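Side-chain contacts in alcohol dehydrogenase (Escherichia coli, PDB 5VM2), which probably oxidises an alcohol group with NAD or NADP as acceptor, is of unknown substrate specificity, and is thought to be involved in membrane biogenesis: residues 135-140 with 299-304; 209-214 with 311-316; 276-281 with 285-290. All coordinates share one frame; numbering follows the deposited sequence.

Contact 1 of 3, residues 135-140 with 299-304; sequences FTYKLP and VTIEAI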
loop_
_atom_site.group_PDB
_atom_site.type_symbol
_atom_site.label_atom_id
_atom_site.label_comp_id
_atom_site.label_asym_id
_atom_site.label_seq_id
_atom_site.Cartn_x
_atom_site.Cartn_y
_atom_site.Cartn_z
ATOM N N PHE A 135 -14.896 -4.169 7.982
ATOM C CA PHE A 135 -13.703 -3.672 7.306
ATOM C C PHE A 135 -14.057 -3.036 5.967
ATOM O O PHE A 135 -13.287 -3.088 5.001
ATOM C CB PHE A 135 -12.668 -4.783 7.182
ATOM C CG PHE A 135 -12.059 -5.135 8.507
ATOM C CD1 PHE A 135 -12.691 -6.034 9.353
ATOM C CD2 PHE A 135 -10.912 -4.491 8.948
ATOM C CE1 PHE A 135 -12.159 -6.332 10.598
ATOM C CE2 PHE A 135 -10.370 -4.779 10.192
ATOM C CZ PHE A 135 -11.001 -5.698 11.022
ATOM N N THR A 136 -15.230 -2.417 5.932
ATOM C CA THR A 136 -15.657 -1.585 4.823
ATOM C C THR A 136 -15.896 -0.182 5.363
ATOM O O THR A 136 -16.327 -0.015 6.508
ATOM C CB THR A 136 -16.934 -2.156 4.192
ATOM O OG1 THR A 136 -16.661 -3.466 3.682
ATOM C CG2 THR A 136 -17.450 -1.265 3.067
ATOM N N TYR A 137 -15.631 0.810 4.513
ATOM C CA TYR A 137 -15.659 2.200 4.952
ATOM C C TYR A 137 -16.328 3.060 3.893
ATOM O O TYR A 137 -15.959 3.002 2.717
ATOM C CB TYR A 137 -14.241 2.721 5.237
ATOM C CG TYR A 137 -13.482 1.880 6.241
ATOM C CD1 TYR A 137 -12.822 0.720 5.846
ATOM C CD2 TYR A 137 -13.441 2.231 7.586
ATOM C CE1 TYR A 137 -12.141 -0.062 6.758
ATOM C CE2 TYR A 137 -12.754 1.454 8.507
ATOM C CZ TYR A 137 -12.108 0.309 8.085
ATOM O OH TYR A 137 -11.424 -0.472 8.989
ATOM N N LYS A 138 -17.302 3.861 4.312
ATOM C CA LYS A 138 -17.980 4.730 3.369
ATOM C C LYS A 138 -17.060 5.873 2.959
ATOM O O LYS A 138 -16.341 6.443 3.783
ATOM C CB LYS A 138 -19.261 5.280 3.990
ATOM C CG LYS A 138 -19.717 6.597 3.414
ATOM C CD LYS A 138 -20.486 6.350 2.135
ATOM C CE LYS A 138 -21.529 7.411 1.861
ATOM N NZ LYS A 138 -22.253 7.033 0.644
ATOM N N LEU A 139 -17.083 6.191 1.686
ATOM C CA LEU A 139 -16.274 7.301 1.209
ATOM C C LEU A 139 -17.021 8.619 1.407
ATOM O O LEU A 139 -18.237 8.682 1.202
ATOM C CB LEU A 139 -15.937 7.120 -0.268
ATOM C CG LEU A 139 -15.267 5.798 -0.633
ATOM C CD1 LEU A 139 -15.176 5.647 -2.142
ATOM C CD2 LEU A 139 -13.891 5.712 0.010
ATOM N N PRO A 140 -16.322 9.680 1.812
ATOM C CA PRO A 140 -16.939 11.010 1.806
ATOM C C PRO A 140 -17.445 11.355 0.414
ATOM O O PRO A 140 -16.975 10.829 -0.598
ATOM C CB PRO A 140 -15.797 11.939 2.235
ATOM C CG PRO A 140 -14.853 11.047 3.001
ATOM C CD PRO A 140 -14.950 9.700 2.342
ATOM N N VAL A 299 -8.503 7.622 9.662
ATOM C CA VAL A 299 -7.646 8.805 9.656
ATOM C C VAL A 299 -7.057 9.048 8.270
ATOM O O VAL A 299 -6.798 10.199 7.892
ATOM C CB VAL A 299 -6.547 8.681 10.732
ATOM C CG1 VAL A 299 -5.535 7.607 10.361
ATOM C CG2 VAL A 299 -5.852 10.024 10.933
ATOM N N THR A 300 -6.849 7.987 7.485
ATOM C CA THR A 300 -6.312 8.158 6.139
ATOM C C THR A 300 -7.379 8.710 5.204
ATOM O O THR A 300 -7.118 9.630 4.418
ATOM C CB THR A 300 -5.769 6.827 5.616
ATOM O OG1 THR A 300 -4.797 6.312 6.538
ATOM C CG2 THR A 300 -5.133 7.004 4.244
ATOM N N ILE A 301 -8.595 8.165 5.290
ATOM C CA ILE A 301 -9.717 8.721 4.534
ATOM C C ILE A 301 -9.909 10.194 4.883
ATOM O O ILE A 301 -10.103 11.038 3.999
ATOM C CB ILE A 301 -10.993 7.901 4.800
ATOM C CG1 ILE A 301 -10.862 6.503 4.193
ATOM C CG2 ILE A 301 -12.213 8.609 4.240
ATOM C CD1 ILE A 301 -11.920 5.526 4.679
ATOM N N GLU A 302 -9.867 10.518 6.183
ATOM C CA GLU A 302 -9.922 11.914 6.623
ATOM C C GLU A 302 -8.871 12.756 5.909
ATOM O O GLU A 302 -9.166 13.831 5.379
ATOM C CB GLU A 302 -9.682 12.015 8.133
ATOM C CG GLU A 302 -10.806 11.630 9.061
ATOM C CD GLU A 302 -10.365 11.713 10.519
ATOM O OE1 GLU A 302 -9.685 12.699 10.878
ATOM O OE2 GLU A 302 -10.672 10.790 11.303
ATOM N N ALA A 303 -7.623 12.280 5.914
ATOM C CA ALA A 303 -6.520 13.063 5.371
ATOM C C ALA A 303 -6.696 13.306 3.879
ATOM O O ALA A 303 -6.441 14.413 3.389
ATOM C CB ALA A 303 -5.195 12.359 5.655
ATOM N N ILE A 304 -7.144 12.289 3.141
ATOM C CA ILE A 304 -7.346 12.455 1.707
ATOM C C ILE A 304 -8.539 13.371 1.438
ATOM O O ILE A 304 -8.469 14.283 0.603
ATOM C CB ILE A 304 -7.508 11.082 1.033
ATOM C CG1 ILE A 304 -6.198 10.294 1.139
ATOM C CG2 ILE A 304 -7.930 11.255 -0.424
ATOM C CD1 ILE A 304 -6.353 8.797 0.964
#
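Ile301 of helix 297-305 carries the whole contact, sending one branch to Tyr137 on strand 136-138 and the other to Pro140 just beyond it. The tight end is at the proline: Ile301 CG2 lies 3.5 Å from Pro140 CD and 3.8 Å from Pro140 CG, a methyl against the CD-CG bond of the ring. The longer branch follows an extended path (chi2 166°) from CG1, which stands opposite the carbonyl carbon, and CD1 ends 3.7 Å from Tyr137 CB, meeting the tyrosine ring obliquely. Ile301 also packs on Val151 of helix 145-163, whose next residue is the magnesium ligand Glu152. The phenol is held from elsewhere: Tyr137 OH is hydrogen-bonded to Glu90 OE1, and the ring meets that of Tyr297 with the planes about 35° apart. On the loose side, Lys138 and Glu302 direct their CB atoms away from the opposite segment and are exposed. This joins the GroES-like (catalytic) domain of this family to a helix following the Rossmann sheet. Between the two segments the attraction is purely apolar: one branched side chain bridges the two elements by dispersion contacts alone, while the polar end of Tyr137 is satisfied within its own domain.

Contact 2 of 3, residues 209-214 with 311-316; sequences AEQLGA and VKSMVT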
loop_
_atom_site.group_PDB
_atom_site.type_symbol
_atom_site.label_atom_id
_atom_site.label_comp_id
_atom_site.label_asym_id
_atom_site.label_seq_id
_atom_site.Cartn_x
_atom_site.Cartn_y
_atom_site.Cartn_z
ATOM N N ALA A 209 7.923 13.692 -5.751
ATOM C CA ALA A 209 8.211 13.887 -4.335
ATOM C C ALA A 209 8.188 15.365 -3.977
ATOM O O ALA A 209 7.595 15.763 -2.968
ATOM C CB ALA A 209 9.564 13.270 -3.984
ATOM N N GLU A 210 8.830 16.192 -4.805
ATOM C CA GLU A 210 8.837 17.632 -4.579
ATOM C C GLU A 210 7.435 18.216 -4.700
ATOM O O GLU A 210 7.057 19.105 -3.927
ATOM C CB GLU A 210 9.797 18.302 -5.564
ATOM C CG GLU A 210 9.634 19.813 -5.690
ATOM C CD GLU A 210 10.228 20.574 -4.516
ATOM O OE1 GLU A 210 9.958 21.789 -4.399
ATOM O OE2 GLU A 210 10.966 19.958 -3.715
ATOM N N GLN A 211 6.643 17.727 -5.659
ATOM C CA GLN A 211 5.264 18.196 -5.776
ATOM C C GLN A 211 4.454 17.830 -4.537
ATOM O O GLN A 211 3.628 18.621 -4.067
ATOM C CB GLN A 211 4.612 17.614 -7.031
ATOM C CG GLN A 211 3.123 17.920 -7.148
ATOM C CD GLN A 211 2.496 17.366 -8.417
ATOM O OE1 GLN A 211 3.167 17.190 -9.438
ATOM N NE2 GLN A 211 1.204 17.069 -8.351
ATOM N N LEU A 212 4.679 16.637 -3.995
ATOM C CA LEU A 212 3.931 16.169 -2.838
ATOM C C LEU A 212 4.505 16.657 -1.510
ATOM O O LEU A 212 4.002 16.255 -0.456
ATOM C CB LEU A 212 3.857 14.642 -2.853
ATOM C CG LEU A 212 2.959 14.097 -3.964
ATOM C CD1 LEU A 212 2.842 12.583 -3.892
ATOM C CD2 LEU A 212 1.583 14.752 -3.913
ATOM N N GLY A 213 5.533 17.500 -1.523
ATOM C CA GLY A 213 5.941 18.210 -0.328
ATOM C C GLY A 213 7.290 17.857 0.261
ATOM O O GLY A 213 7.576 18.281 1.388
ATOM N N ALA A 214 8.128 17.102 -0.446
ATOM C CA ALA A 214 9.465 16.817 0.058
ATOM C C ALA A 214 10.239 18.116 0.249
ATOM O O ALA A 214 10.214 18.994 -0.616
ATOM C CB ALA A 214 10.208 15.893 -0.909
ATOM N N VAL A 311 -3.833 11.719 -3.273
ATOM C CA VAL A 311 -3.619 10.437 -3.942
ATOM C C VAL A 311 -4.013 10.470 -5.419
ATOM O O VAL A 311 -3.515 9.640 -6.197
ATOM C CB VAL A 311 -4.366 9.291 -3.222
ATOM C CG1 VAL A 311 -3.789 9.068 -1.837
ATOM C CG2 VAL A 311 -5.867 9.568 -3.145
ATOM N N LYS A 312 -4.880 11.403 -5.829
ATOM C CA LYS A 312 -5.304 11.472 -7.222
ATOM C C LYS A 312 -4.144 11.846 -8.134
ATOM O O LYS A 312 -4.009 11.299 -9.234
ATOM C CB LYS A 312 -6.448 12.478 -7.365
ATOM C CG LYS A 312 -6.790 12.852 -8.798
ATOM C CD LYS A 312 -8.027 13.737 -8.853
ATOM C CE LYS A 312 -9.189 13.114 -8.092
ATOM N NZ LYS A 312 -9.547 11.767 -8.621
ATOM N N SER A 313 -3.291 12.773 -7.689
ATOM C CA SER A 313 -2.151 13.190 -8.494
ATOM C C SER A 313 -1.139 12.073 -8.701
ATOM O O SER A 313 -0.277 12.192 -9.576
ATOM C CB SER A 313 -1.461 14.389 -7.844
ATOM O OG SER A 313 -2.273 15.550 -7.911
ATOM N N MET A 314 -1.208 10.994 -7.921
ATOM C CA MET A 314 -0.223 9.933 -8.070
ATOM C C MET A 314 -0.565 8.971 -9.199
ATOM O O MET A 314 0.338 8.311 -9.726
ATOM C CB MET A 314 -0.072 9.179 -6.749
ATOM C CG MET A 314 0.334 10.093 -5.603
ATOM S SD MET A 314 0.473 9.237 -4.027
ATOM C CE MET A 314 1.576 7.895 -4.488
ATOM N N VAL A 315 -1.832 8.903 -9.604
ATOM C CA VAL A 315 -2.256 7.967 -10.644
ATOM C C VAL A 315 -1.687 8.435 -11.978
ATOM O O VAL A 315 -2.075 9.484 -12.500
ATOM C CB VAL A 315 -3.780 7.843 -10.704
ATOM C CG1 VAL A 315 -4.186 6.853 -11.786
ATOM C CG2 VAL A 315 -4.317 7.399 -9.360
ATOM N N THR A 316 -0.768 7.651 -12.538
ATOM C CA THR A 316 -0.170 7.972 -13.825
ATOM C C THR A 316 -0.749 7.159 -14.975
ATOM O O THR A 316 -0.562 7.538 -16.136
ATOM C CB THR A 316 1.348 7.758 -13.764
ATOM O OG1 THR A 316 1.624 6.447 -13.256
ATOM C CG2 THR A 316 1.988 8.788 -12.842
#
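Gln211 and Leu212, which reach Ser313 and Met314, sit at the end of helix 203-211, where the turn is closed by a 2.9 Å bond from Ala214 N to Ala209 O. With a weak bond from Gly213 N to Glu210 O and a positive phi of 113° at Gly213, this makes a Schellman motif. Segment 311-316 leads into strand 315-320, which pairs in parallel with 340-344 in the mixed sheet, so the end of a Rossmann-domain helix meets the approach to the other sheet. Gln211 is stretched out: CG stands opposite the backbone N (chi1 173°) and the chain runs straight on, carrying NE2 to 3.8 Å from both Ser313 CB and Ser313 OG. That is van der Waals approach, and the hydroxyl has its bond with Asp310 OD2. Leu212 and Met314 meet at about a right angle, Leu212 CD1 lying 3.9 Å from Met314 CG and 4.1 Å from SD. The thioether then bends at chi3 (53°), turning CE away from the leucine. From helix 179-190, Gln186 touches both of these side chains, and Leu182 and Met183 the methionine. Apart from the amide beside Ser313 the contact is dispersive, with no directed bond between the segments.

Contact 3 of 3, residues 276-281 with 285-290; sequences INFLKI and VTIQTV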
loop_
_atom_site.group_PDB
_atom_site.type_symbol
_atom_site.label_atom_id
_atom_site.label_comp_id
_atom_site.label_asym_id
_atom_site.label_seq_id
_atom_site.Cartn_x
_atom_site.Cartn_y
_atom_site.Cartn_z
ATOM N N ILE A 276 23.812 -5.650 7.918
ATOM C CA ILE A 276 23.620 -4.437 8.706
ATOM C C ILE A 276 24.884 -4.162 9.509
ATOM O O ILE A 276 25.431 -5.065 10.157
ATOM C CB ILE A 276 22.400 -4.562 9.634
ATOM C CG1 ILE A 276 21.115 -4.737 8.820
ATOM C CG2 ILE A 276 22.297 -3.342 10.551
ATOM C CD1 ILE A 276 21.004 -3.804 7.630
ATOM N N ASN A 277 25.351 -2.916 9.470
ATOM C CA ASN A 277 26.508 -2.490 10.254
ATOM C C ASN A 277 25.991 -1.942 11.580
ATOM O O ASN A 277 25.708 -0.749 11.720
ATOM C CB ASN A 277 27.328 -1.459 9.486
ATOM C CG ASN A 277 28.621 -1.085 10.196
ATOM O OD1 ASN A 277 28.771 -1.288 11.400
ATOM N ND2 ASN A 277 29.564 -0.532 9.443
ATOM N N PHE A 278 25.880 -2.828 12.576
ATOM C CA PHE A 278 25.340 -2.418 13.870
ATOM C C PHE A 278 26.287 -1.494 14.625
ATOM O O PHE A 278 25.838 -0.723 15.482
ATOM C CB PHE A 278 25.000 -3.645 14.712
ATOM C CG PHE A 278 23.684 -4.262 14.346
ATOM C CD1 PHE A 278 22.505 -3.569 14.564
ATOM C CD2 PHE A 278 23.626 -5.514 13.758
ATOM C CE1 PHE A 278 21.280 -4.117 14.210
ATOM C CE2 PHE A 278 22.408 -6.075 13.407
ATOM C CZ PHE A 278 21.232 -5.376 13.633
ATOM N N LEU A 279 27.588 -1.554 14.329
ATOM C CA LEU A 279 28.527 -0.628 14.951
ATOM C C LEU A 279 28.129 0.818 14.679
ATOM O O LEU A 279 28.211 1.671 15.570
ATOM C CB LEU A 279 29.946 -0.905 14.450
ATOM C CG LEU A 279 31.070 -0.039 15.025
ATOM C CD1 LEU A 279 30.993 0.020 16.543
ATOM C CD2 LEU A 279 32.430 -0.554 14.576
ATOM N N LYS A 280 27.667 1.107 13.460
ATOM C CA LYS A 280 27.273 2.465 13.101
ATOM C C LYS A 280 26.021 2.924 13.839
ATOM O O LYS A 280 25.778 4.131 13.926
ATOM C CB LYS A 280 27.048 2.558 11.590
ATOM C CG LYS A 280 27.190 3.964 11.015
ATOM C CD LYS A 280 28.650 4.307 10.746
ATOM C CE LYS A 280 28.858 5.811 10.619
ATOM N NZ LYS A 280 27.952 6.437 9.617
ATOM N N ILE A 281 25.222 1.996 14.365
ATOM C CA ILE A 281 23.983 2.354 15.047
ATOM C C ILE A 281 23.992 1.778 16.455
ATOM O O ILE A 281 22.943 1.398 16.987
ATOM C CB ILE A 281 22.758 1.856 14.263
ATOM C CG1 ILE A 281 22.898 0.363 13.952
ATOM C CG2 ILE A 281 22.582 2.650 12.982
ATOM C CD1 ILE A 281 21.618 -0.275 13.439
ATOM N N VAL A 285 19.888 2.884 18.481
ATOM C CA VAL A 285 19.039 2.989 17.303
ATOM C C VAL A 285 18.073 1.809 17.274
ATOM O O VAL A 285 18.391 0.700 17.724
ATOM C CB VAL A 285 19.909 3.043 16.031
ATOM C CG1 VAL A 285 19.065 2.881 14.765
ATOM C CG2 VAL A 285 20.703 4.349 15.989
ATOM N N THR A 286 16.872 2.054 16.752
ATOM C CA THR A 286 15.832 1.045 16.626
ATOM C C THR A 286 15.524 0.814 15.151
ATOM O O THR A 286 15.321 1.772 14.397
ATOM C CB THR A 286 14.565 1.482 17.367
ATOM O OG1 THR A 286 14.793 1.444 18.784
ATOM C CG2 THR A 286 13.420 0.575 17.025
ATOM N N ILE A 287 15.510 -0.451 14.742
ATOM C CA ILE A 287 15.053 -0.856 13.418
ATOM C C ILE A 287 13.738 -1.595 13.602
ATOM O O ILE A 287 13.684 -2.605 14.314
ATOM C CB ILE A 287 16.077 -1.750 12.705
ATOM C CG1 ILE A 287 17.426 -1.047 12.575
ATOM C CG2 ILE A 287 15.555 -2.174 11.332
ATOM C CD1 ILE A 287 18.529 -1.957 12.057
ATOM N N GLN A 288 12.676 -1.103 12.972
ATOM C CA GLN A 288 11.381 -1.761 13.078
ATOM C C GLN A 288 10.806 -1.997 11.694
ATOM O O GLN A 288 10.773 -1.080 10.869
ATOM C CB GLN A 288 10.391 -0.948 13.920
ATOM C CG GLN A 288 9.104 -1.746 14.211
ATOM C CD GLN A 288 8.181 -1.054 15.190
ATOM O OE1 GLN A 288 8.304 0.147 15.429
ATOM N NE2 GLN A 288 7.250 -1.810 15.764
ATOM N N THR A 289 10.360 -3.225 11.443
ATOM C CA THR A 289 9.614 -3.515 10.231
ATOM C C THR A 289 8.181 -3.031 10.394
ATOM O O THR A 289 7.650 -2.953 11.506
ATOM C CB THR A 289 9.636 -5.012 9.903
ATOM O OG1 THR A 289 9.184 -5.778 11.030
ATOM C CG2 THR A 289 11.042 -5.457 9.524
ATOM N N VAL A 290 7.567 -2.666 9.275
ATOM C CA VAL A 290 6.216 -2.120 9.260
ATOM C C VAL A 290 5.387 -2.977 8.319
ATOM O O VAL A 290 5.774 -3.185 7.164
ATOM C CB VAL A 290 6.197 -0.644 8.815
ATOM C CG1 VAL A 290 4.803 -0.065 8.963
ATOM C CG2 VAL A 290 7.188 0.163 9.627
#
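Ile276 CG2 sits over the centre of one face of the Phe278 ring, 3.7 Å above the plane; Ile287 CD1 comes in obliquely on the same side, beyond the ring's margin, 4.1 Å from Phe278 CE1. The setting is the rim of the Rossmann-type nucleotide-binding fold, where the loop after strand 262-267 curls back over the start of strand 286-290, the outermost strand on this side of the parallel six-stranded sheet. In relatives such as horse liver alcohol dehydrogenase the corresponding edge pairs with a second subunit; the assembly here is a single chain.

The short helical turn at 278-280 is lightly tied. Lys280 N makes weak bonds to both Asn277 O and Asn277 OD1, and a sounder one from Ile281 N to Phe278 O follows, while Asn277 ND2 is hydrogen-bonded to Tyr256 OH. This turn brings Ile281, the buried member, against Val285, just ahead of the strand, and Ile287 within it. Its CG1 takes the crowded position between backbone N and carbonyl carbon (chi1 52°), and the extended chi2 of 168° carries CD1 to 3.8 Å from Ile287 CD1. Ile287 CD1 is therefore a common meeting point, with Ile276 CG2 also at 4.3 Å. Behind it, Ile287 rests on Ile264 and Ile266 of the adjacent strand, so the cluster continues the apolar surface of the sheet. Val258 is shared as a neighbour by Ile281 and Val285, whose side chains cross at about a right angle. Phe278 remains exposed, and the packing thins out toward it. At the closest point the two branched carbons meet: Ile281 CB is 3.6 Å from Val285 CB, with Val285 CG2 at 3.7 Å and CG1 at 3.9 Å from the same carbon.

Contacts 1 and 2 have centres 19 Å apart and touch directly, Ile304 CD1 lying 3.8 Å from Val311 CG1, and helix 297-305 is followed in the chain by strand 315-320. Their segments alternate in sequence, so the loops they close cross. Contact 3 is nested inside both loops and stands apart, its centre 33 Å from that of contact 1 and 29 Å from that of contact 2, at the far edge of the Rossmann sheet. Strand 286-290 leads on to helix 297-305, linking contact 3 to contact 1. Contacts 1 and 2 thus tie the Rossmann-type domain to the elements around the GroES-like sheet, whereas contact 3 finishes the Rossmann sheet's own edge.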